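Local structure of core protein VP4 (Bluetongue virus, 2JHP) at residues E131-E136 against K149-P154; S135-L140 against L386-H391. The protein caps the viral messenger RNA as an assembly-line enzyme and forms part of the inner capsid of bluetongue virus. All blocks are in the same frame, centred on the assembly; numbering follows the deposited sequence.

Contact 1. Residues E131-E136 against K149-P154. With SAH (S-adenosyl-L-homocysteine), chain B.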
loop_
_atom_site.group_PDB
_atom_site.type_symbol
_atom_site.label_atom_id
_atom_site.label_comp_id
_atom_site.label_asym_id
_atom_site.label_seq_id
_atom_site.Cartn_x
_atom_site.Cartn_y
_atom_site.Cartn_z
ATOM N N GLU A 131 -6.221 12.742 1.998
ATOM C CA GLU A 131 -4.976 12.773 1.222
ATOM C C GLU A 131 -4.121 11.501 1.376
ATOM O O GLU A 131 -3.941 10.998 2.498
ATOM C CB GLU A 131 -4.129 13.984 1.617
ATOM C CG GLU A 131 -4.767 15.339 1.383
ATOM C CD GLU A 131 -3.750 16.466 1.347
ATOM O OE1 GLU A 131 -2.578 16.230 1.700
ATOM O OE2 GLU A 131 -4.114 17.591 0.958
ATOM N N PHE A 132 -3.601 10.997 0.250
ATOM C CA PHE A 132 -2.681 9.850 0.237
ATOM C C PHE A 132 -1.393 10.184 -0.491
ATOM O O PHE A 132 -1.414 10.576 -1.656
ATOM C CB PHE A 132 -3.332 8.629 -0.380
ATOM C CG PHE A 132 -4.387 8.048 0.470
ATOM C CD1 PHE A 132 -5.626 8.682 0.594
ATOM C CD2 PHE A 132 -4.154 6.872 1.179
ATOM C CE1 PHE A 132 -6.618 8.144 1.404
ATOM C CE2 PHE A 132 -5.139 6.325 1.996
ATOM C CZ PHE A 132 -6.373 6.963 2.109
ATOM N N HIS A 133 -0.270 10.042 0.209
ATOM C CA HIS A 133 1.031 10.337 -0.380
ATOM C C HIS A 133 1.865 9.084 -0.658
ATOM O O HIS A 133 1.608 8.017 -0.099
ATOM C CB HIS A 133 1.770 11.369 0.466
ATOM C CG HIS A 133 1.051 12.682 0.553
ATOM N ND1 HIS A 133 1.306 13.730 -0.307
ATOM C CD2 HIS A 133 0.056 13.101 1.370
ATOM C CE1 HIS A 133 0.511 14.743 -0.013
ATOM N NE2 HIS A 133 -0.257 14.388 1.001
ATOM N N GLY A 134 2.836 9.231 -1.561
ATOM C CA GLY A 134 3.655 8.129 -2.080
ATOM C C GLY A 134 2.819 7.055 -2.763
ATOM O O GLY A 134 3.115 5.863 -2.652
ATOM N N SER A 135 1.771 7.471 -3.467
ATOM C CA SER A 135 0.758 6.514 -3.911
ATOM C C SER A 135 1.162 5.886 -5.209
ATOM O O SER A 135 1.982 6.426 -5.923
ATOM C CB SER A 135 -0.616 7.176 -4.075
ATOM O OG SER A 135 -1.061 7.780 -2.875
ATOM N N GLU A 136 0.575 4.731 -5.494
ATOM C CA GLU A 136 0.716 4.059 -6.782
ATOM C C GLU A 136 -0.584 3.334 -7.048
ATOM O O GLU A 136 -1.552 3.533 -6.309
ATOM C CB GLU A 136 1.880 3.091 -6.756
ATOM C CG GLU A 136 3.208 3.714 -7.001
ATOM C CD GLU A 136 4.264 2.667 -7.113
ATOM O OE1 GLU A 136 3.914 1.473 -7.165
ATOM O OE2 GLU A 136 5.446 3.007 -7.158
ATOM N N LYS A 149 -7.932 12.240 -2.295
ATOM C CA LYS A 149 -6.955 12.918 -3.134
ATOM C C LYS A 149 -5.672 12.095 -3.082
ATOM O O LYS A 149 -5.074 11.924 -2.013
ATOM C CB LYS A 149 -6.695 14.342 -2.622
ATOM C CG LYS A 149 -7.938 15.248 -2.519
ATOM C CD LYS A 149 -8.536 15.557 -3.881
ATOM C CE LYS A 149 -9.953 16.100 -3.753
ATOM N NZ LYS A 149 -10.741 15.912 -5.012
ATOM N N ILE A 150 -5.273 11.562 -4.237
ATOM C CA ILE A 150 -4.170 10.607 -4.318
ATOM C C ILE A 150 -2.922 11.235 -4.942
ATOM O O ILE A 150 -2.916 11.593 -6.127
ATOM C CB ILE A 150 -4.578 9.344 -5.123
ATOM C CG1 ILE A 150 -5.871 8.701 -4.582
ATOM C CG2 ILE A 150 -3.421 8.361 -5.213
ATOM C CD1 ILE A 150 -5.919 8.409 -3.067
ATOM N N TYR A 151 -1.876 11.357 -4.127
ATOM C CA TYR A 151 -0.593 11.923 -4.529
ATOM C C TYR A 151 0.527 10.902 -4.477
ATOM O O TYR A 151 0.440 9.865 -3.807
ATOM C CB TYR A 151 -0.191 13.066 -3.607
ATOM C CG TYR A 151 -1.231 14.149 -3.422
ATOM C CD1 TYR A 151 -1.984 14.231 -2.242
ATOM C CD2 TYR A 151 -1.452 15.115 -4.404
ATOM C CE1 TYR A 151 -2.933 15.238 -2.056
ATOM C CE2 TYR A 151 -2.412 16.127 -4.205
ATOM C CZ TYR A 151 -3.135 16.168 -3.040
ATOM O OH TYR A 151 -4.056 17.156 -2.885
ATOM N N GLY A 152 1.604 11.234 -5.175
ATOM C CA GLY A 152 2.781 10.378 -5.267
ATOM C C GLY A 152 3.793 10.920 -6.255
ATOM O O GLY A 152 3.640 12.025 -6.791
ATOM N N MET A 153 4.839 10.135 -6.477
ATOM C CA MET A 153 5.820 10.407 -7.527
ATOM C C MET A 153 6.137 9.084 -8.232
ATOM O O MET A 153 7.211 8.513 -8.057
ATOM C CB MET A 153 7.073 11.066 -6.946
ATOM C CG MET A 153 6.771 12.264 -6.079
ATOM S SD MET A 153 8.191 13.288 -5.774
ATOM C CE MET A 153 8.100 14.413 -7.169
ATOM N N PRO A 154 5.165 8.566 -8.996
ATOM C CA PRO A 154 5.336 7.267 -9.631
ATOM C C PRO A 154 6.275 7.351 -10.818
ATOM O O PRO A 154 6.467 8.439 -11.365
ATOM C CB PRO A 154 3.916 6.907 -10.075
ATOM C CG PRO A 154 3.240 8.208 -10.261
ATOM C CD PRO A 154 3.841 9.158 -9.286
HETATM N N SAH B . 1.895 4.236 -0.568
HETATM C CA SAH B . 1.590 3.001 -1.357
HETATM C CB SAH B . 2.731 2.505 -2.251
HETATM C CG SAH B . 4.171 2.830 -1.900
HETATM S SD SAH B . 5.267 2.428 -3.288
HETATM C C SAH B . 1.046 1.871 -0.497
HETATM O O SAH B . 0.219 2.102 0.388
HETATM O OXT SAH B . 1.390 0.705 -0.687
HETATM C "C5'" SAH B . 6.294 3.874 -2.899
HETATM C "C4'" SAH B . 6.060 5.040 -3.845
HETATM O "O4'" SAH B . 6.250 6.272 -3.177
HETATM C "C3'" SAH B . 7.012 5.025 -5.038
HETATM O "O3'" SAH B . 6.238 5.361 -6.178
HETATM C "C2'" SAH B . 7.996 6.150 -4.751
HETATM O "O2'" SAH B . 8.441 6.800 -5.911
HETATM C "C1'" SAH B . 7.145 7.101 -3.912
HETATM N N9 SAH B . 7.950 7.987 -3.041
HETATM C C8 SAH B . 9.110 7.676 -2.371
HETATM N N7 SAH B . 9.528 8.775 -1.691
HETATM C C5 SAH B . 8.654 9.784 -1.915
HETATM C C6 SAH B . 8.590 11.107 -1.470
HETATM N N6 SAH B . 9.525 11.587 -0.652
HETATM N N1 SAH B . 7.546 11.922 -1.867
HETATM C C2 SAH B . 6.564 11.425 -2.708
HETATM N N3 SAH B . 6.623 10.115 -3.152
HETATM C C4 SAH B . 7.652 9.303 -2.765
HETATM O O HOH W 1 4.681 7.563 -5.750
#

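Contact 2. Residues S135-L140 against L386-H391. With SAH (S-adenosyl-L-homocysteine), chain B; GUN (guanine), chain D.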
loop_
_atom_site.group_PDB
_atom_site.type_symbol
_atom_site.label_atom_id
_atom_site.label_comp_id
_atom_site.label_asym_id
_atom_site.label_seq_id
_atom_site.Cartn_x
_atom_site.Cartn_y
_atom_site.Cartn_z
ATOM N N SER A 135 1.771 7.471 -3.467
ATOM C CA SER A 135 0.758 6.514 -3.911
ATOM C C SER A 135 1.162 5.886 -5.209
ATOM O O SER A 135 1.982 6.426 -5.923
ATOM C CB SER A 135 -0.616 7.176 -4.075
ATOM O OG SER A 135 -1.061 7.780 -2.875
ATOM N N GLU A 136 0.575 4.731 -5.494
ATOM C CA GLU A 136 0.716 4.059 -6.782
ATOM C C GLU A 136 -0.584 3.334 -7.048
ATOM O O GLU A 136 -1.552 3.533 -6.309
ATOM C CB GLU A 136 1.880 3.091 -6.756
ATOM C CG GLU A 136 3.208 3.714 -7.001
ATOM C CD GLU A 136 4.264 2.667 -7.113
ATOM O OE1 GLU A 136 3.914 1.473 -7.165
ATOM O OE2 GLU A 136 5.446 3.007 -7.158
ATOM N N ALA A 137 -0.619 2.505 -8.093
ATOM C CA ALA A 137 -1.861 1.834 -8.523
ATOM C C ALA A 137 -2.674 1.183 -7.399
ATOM O O ALA A 137 -3.901 1.211 -7.452
ATOM C CB ALA A 137 -1.588 0.828 -9.630
ATOM N N GLU A 138 -2.002 0.620 -6.389
ATOM C CA GLU A 138 -2.706 0.001 -5.242
ATOM C C GLU A 138 -3.644 0.966 -4.497
ATOM O O GLU A 138 -4.694 0.554 -3.999
ATOM C CB GLU A 138 -1.735 -0.651 -4.252
ATOM C CG GLU A 138 -1.183 0.298 -3.195
ATOM C CD GLU A 138 -0.188 1.283 -3.771
ATOM O OE1 GLU A 138 0.822 0.826 -4.338
ATOM O OE2 GLU A 138 -0.405 2.506 -3.660
ATOM N N THR A 139 -3.265 2.242 -4.435
ATOM C CA THR A 139 -4.078 3.235 -3.757
ATOM C C THR A 139 -5.238 3.691 -4.633
ATOM O O THR A 139 -6.378 3.734 -4.169
ATOM C CB THR A 139 -3.253 4.433 -3.272
ATOM O OG1 THR A 139 -2.169 3.951 -2.476
ATOM C CG2 THR A 139 -4.111 5.350 -2.405
ATOM N N LEU A 140 -4.942 4.010 -5.891
ATOM C CA LEU A 140 -5.970 4.371 -6.871
ATOM C C LEU A 140 -7.075 3.317 -6.936
ATOM O O LEU A 140 -8.264 3.642 -6.903
ATOM C CB LEU A 140 -5.353 4.560 -8.267
ATOM C CG LEU A 140 -4.432 5.751 -8.519
ATOM C CD1 LEU A 140 -3.862 5.677 -9.899
ATOM C CD2 LEU A 140 -5.202 7.064 -8.357
ATOM N N LEU A 386 1.183 4.075 -16.978
ATOM C CA LEU A 386 0.296 5.016 -17.640
ATOM C C LEU A 386 -0.817 5.398 -16.653
ATOM O O LEU A 386 -1.061 6.568 -16.388
ATOM C CB LEU A 386 -0.283 4.408 -18.932
ATOM C CG LEU A 386 0.599 4.203 -20.173
ATOM C CD1 LEU A 386 -0.123 3.377 -21.235
ATOM C CD2 LEU A 386 1.034 5.526 -20.784
ATOM N N PHE A 387 -1.469 4.386 -16.108
ATOM C CA PHE A 387 -2.501 4.550 -15.111
ATOM C C PHE A 387 -2.084 5.527 -14.015
ATOM O O PHE A 387 -2.793 6.498 -13.749
ATOM C CB PHE A 387 -2.829 3.181 -14.496
ATOM C CG PHE A 387 -4.067 3.172 -13.652
ATOM C CD1 PHE A 387 -5.273 3.614 -14.165
ATOM C CD2 PHE A 387 -4.029 2.682 -12.351
ATOM C CE1 PHE A 387 -6.415 3.596 -13.399
ATOM C CE2 PHE A 387 -5.177 2.639 -11.572
ATOM C CZ PHE A 387 -6.376 3.097 -12.099
ATOM N N GLU A 388 -0.930 5.264 -13.397
ATOM C CA GLU A 388 -0.420 6.069 -12.287
ATOM C C GLU A 388 -0.057 7.491 -12.710
ATOM O O GLU A 388 -0.199 8.445 -11.936
ATOM C CB GLU A 388 0.807 5.407 -11.674
ATOM C CG GLU A 388 0.523 4.071 -10.964
ATOM C CD GLU A 388 1.782 3.244 -10.686
ATOM O OE1 GLU A 388 2.857 3.556 -11.254
ATOM O OE2 GLU A 388 1.691 2.278 -9.889
ATOM N N HIS A 389 0.411 7.637 -13.942
ATOM C CA HIS A 389 0.852 8.927 -14.396
ATOM C C HIS A 389 -0.322 9.831 -14.729
ATOM O O HIS A 389 -0.279 11.042 -14.487
ATOM C CB HIS A 389 1.807 8.812 -15.580
ATOM C CG HIS A 389 2.435 10.117 -15.948
ATOM N ND1 HIS A 389 2.239 10.718 -17.172
ATOM C CD2 HIS A 389 3.199 10.972 -15.225
ATOM C CE1 HIS A 389 2.886 11.870 -17.201
ATOM N NE2 HIS A 389 3.470 12.051 -16.029
ATOM N N LEU A 390 -1.368 9.241 -15.284
ATOM C CA LEU A 390 -2.532 10.005 -15.681
ATOM C C LEU A 390 -3.370 10.451 -14.477
ATOM O O LEU A 390 -3.921 11.560 -14.481
ATOM C CB LEU A 390 -3.379 9.224 -16.691
ATOM C CG LEU A 390 -2.733 8.973 -18.071
ATOM C CD1 LEU A 390 -3.653 8.181 -18.969
ATOM C CD2 LEU A 390 -2.301 10.262 -18.787
ATOM N N HIS A 391 -3.414 9.614 -13.439
ATOM C CA HIS A 391 -4.440 9.718 -12.414
ATOM C C HIS A 391 -3.943 10.048 -11.005
ATOM O O HIS A 391 -4.741 10.070 -10.073
ATOM C CB HIS A 391 -5.289 8.426 -12.391
ATOM C CG HIS A 391 -5.920 8.100 -13.708
ATOM N ND1 HIS A 391 -6.795 8.952 -14.339
ATOM C CD2 HIS A 391 -5.802 7.019 -14.513
ATOM C CE1 HIS A 391 -7.185 8.415 -15.479
ATOM N NE2 HIS A 391 -6.599 7.239 -15.606
HETATM N N SAH B . 1.895 4.236 -0.568
HETATM C CA SAH B . 1.590 3.001 -1.357
HETATM C CB SAH B . 2.731 2.505 -2.251
HETATM C CG SAH B . 4.171 2.830 -1.900
HETATM S SD SAH B . 5.267 2.428 -3.288
HETATM C C SAH B . 1.046 1.871 -0.497
HETATM O O SAH B . 0.219 2.102 0.388
HETATM O OXT SAH B . 1.390 0.705 -0.687
HETATM C "C5'" SAH B . 6.294 3.874 -2.899
HETATM C "C4'" SAH B . 6.060 5.040 -3.845
HETATM O "O4'" SAH B . 6.250 6.272 -3.177
HETATM C "C3'" SAH B . 7.012 5.025 -5.038
HETATM O "O3'" SAH B . 6.238 5.361 -6.178
HETATM C "C2'" SAH B . 7.996 6.150 -4.751
HETATM O "O2'" SAH B . 8.441 6.800 -5.911
HETATM C "C1'" SAH B . 7.145 7.101 -3.912
HETATM N N9 SAH B . 7.950 7.987 -3.041
HETATM C C8 SAH B . 9.110 7.676 -2.371
HETATM N N7 SAH B . 9.528 8.775 -1.691
HETATM C C5 SAH B . 8.654 9.784 -1.915
HETATM C C6 SAH B . 8.590 11.107 -1.470
HETATM N N6 SAH B . 9.525 11.587 -0.652
HETATM N N1 SAH B . 7.546 11.922 -1.867
HETATM C C2 SAH B . 6.564 11.425 -2.708
HETATM N N3 SAH B . 6.623 10.115 -3.152
HETATM C C4 SAH B . 7.652 9.303 -2.765
HETATM N N9 GUN D . -2.169 -2.041 -12.709
HETATM C C8 GUN D . -2.621 -2.409 -11.506
HETATM N N7 GUN D . -3.906 -2.068 -11.390
HETATM C C5 GUN D . -4.278 -1.485 -12.523
HETATM C C6 GUN D . -5.488 -0.944 -12.949
HETATM O O6 GUN D . -6.475 -0.955 -12.212
HETATM N N1 GUN D . -5.554 -0.392 -14.240
HETATM C C2 GUN D . -4.387 -0.406 -15.041
HETATM N N2 GUN D . -4.418 0.114 -16.254
HETATM N N3 GUN D . -3.233 -0.941 -14.600
HETATM C C4 GUN D . -3.167 -1.472 -13.367
HETATM O O HOH W 2 5.143 3.938 -10.234
#

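Contact 1. Residues E131-E136 against K149-P154
Glu-131 is paired with Lys-149 in a parallel strand bridge, and its CG comes up to the edge of the Tyr-151 ring, with CD 3.7 Å from Tyr-151 CE1. The carboxylate and ring planes stand 69° apart. Phe-132 N donates to Lys-149 O at 2.9 Å, and its O accepts from Tyr-151 N. Its side chain lies on the other face of the sheet from Glu-131, with CB and CD1 against Ile-150 CD1; Phe-126 stacks on the ring. His-133 lays its ring alongside that of Tyr-151, nearly parallel (19° between planes) but slid so far that mainly Tyr-151 CD1 sits over the imidazole. In the plane of that imidazole, NE2 donates to Glu-131 OE1 at 3.0 Å, which fixes the ring's rotation. Gly-134 turns the chain at positive phi and offers its O to the amino N of S-adenosyl-L-homocysteine, 2.9 Å away. Ser-135 grips Tyr-151 O twice, through N at 2.8 Å and OG at 2.7 Å; OG can do so because it lies beside its own backbone N (chi1 -58°). Glu-136 extends to the ribose: its OE2 accepts from O3' of S-adenosyl-L-homocysteine at 2.7 Å, and Met-153 O accepts from O2' at 3.0 Å. Ligand binding at the carboxyl ends of adjacent parallel strands is consistent with this family's Rossmann-like methyltransferase fold.

Contact 2. Residues S135-L140 against L386-H391
Ala-137 N donates to Glu-388 OE2 in a single direct hydrogen bond, 2.9 Å long and close to straight at 167°. The donor is an amide of the first helical turn, and it meets the oxygen on its anti side. Extension of the Glu-388 chain beyond CG (chi2 165°) carries the carboxylate across to that helix start.

Glu-136 OE1 lies 3.6 Å from Glu-388 OE2, the two acids approaching at a slant. Lys-384 forms a salt bridge with Glu-388 OE2 and a weak, long ion pair with Glu-136 OE1, so it probably eases the repulsion. A water donates to Glu-388 OE1 and, weakly, to Glu-136 OE2, whose stronger partner is the ribose O3' of S-adenosyl-L-homocysteine.

The apolar part centres on Phe-387. Leu-140 CD1 makes an off-centre CH-pi contact, 4.1 Å from the ring centroid, while Ala-137 CB comes to the ring edge, 4.1 Å from CD2. Farther along, Leu-140 CD2 rests 3.5 Å from His-391 O. Guanine lies over one face of Phe-387, on the other side of the ring plane from Leu-140 CD1, with its N1 3.8 Å above the ring centre and its C8 3.9 Å from Ala-137 CB. The two helices thus each give a residue to the guanine pocket, Ala-137 and Phe-387, with an acid of the cofactor site at their junction.

Leaving strand 131-132, the chain turns through 135-136, forms helix 137-141 and returns as strand 149-152, and contact 1 closes this short beta-alpha-beta unit. Contact 2 spans 245 intervening residues to helix 380-391, bridging a separate seven-stranded mixed sheet built from strands between 192 and 341. The closures share Ser-135 and Glu-136, and 149-154 lies within the long span of contact 2, so they overlap and formally cross by a four-residue offset. Side-chain packing of Ile-150 on Leu-140 and Pro-154 on Glu-388 joins them directly. Together they tie two neighbouring parallel strands of one sheet to the helix leading into its edge strand 393-394, between the cofactor and guanine sites.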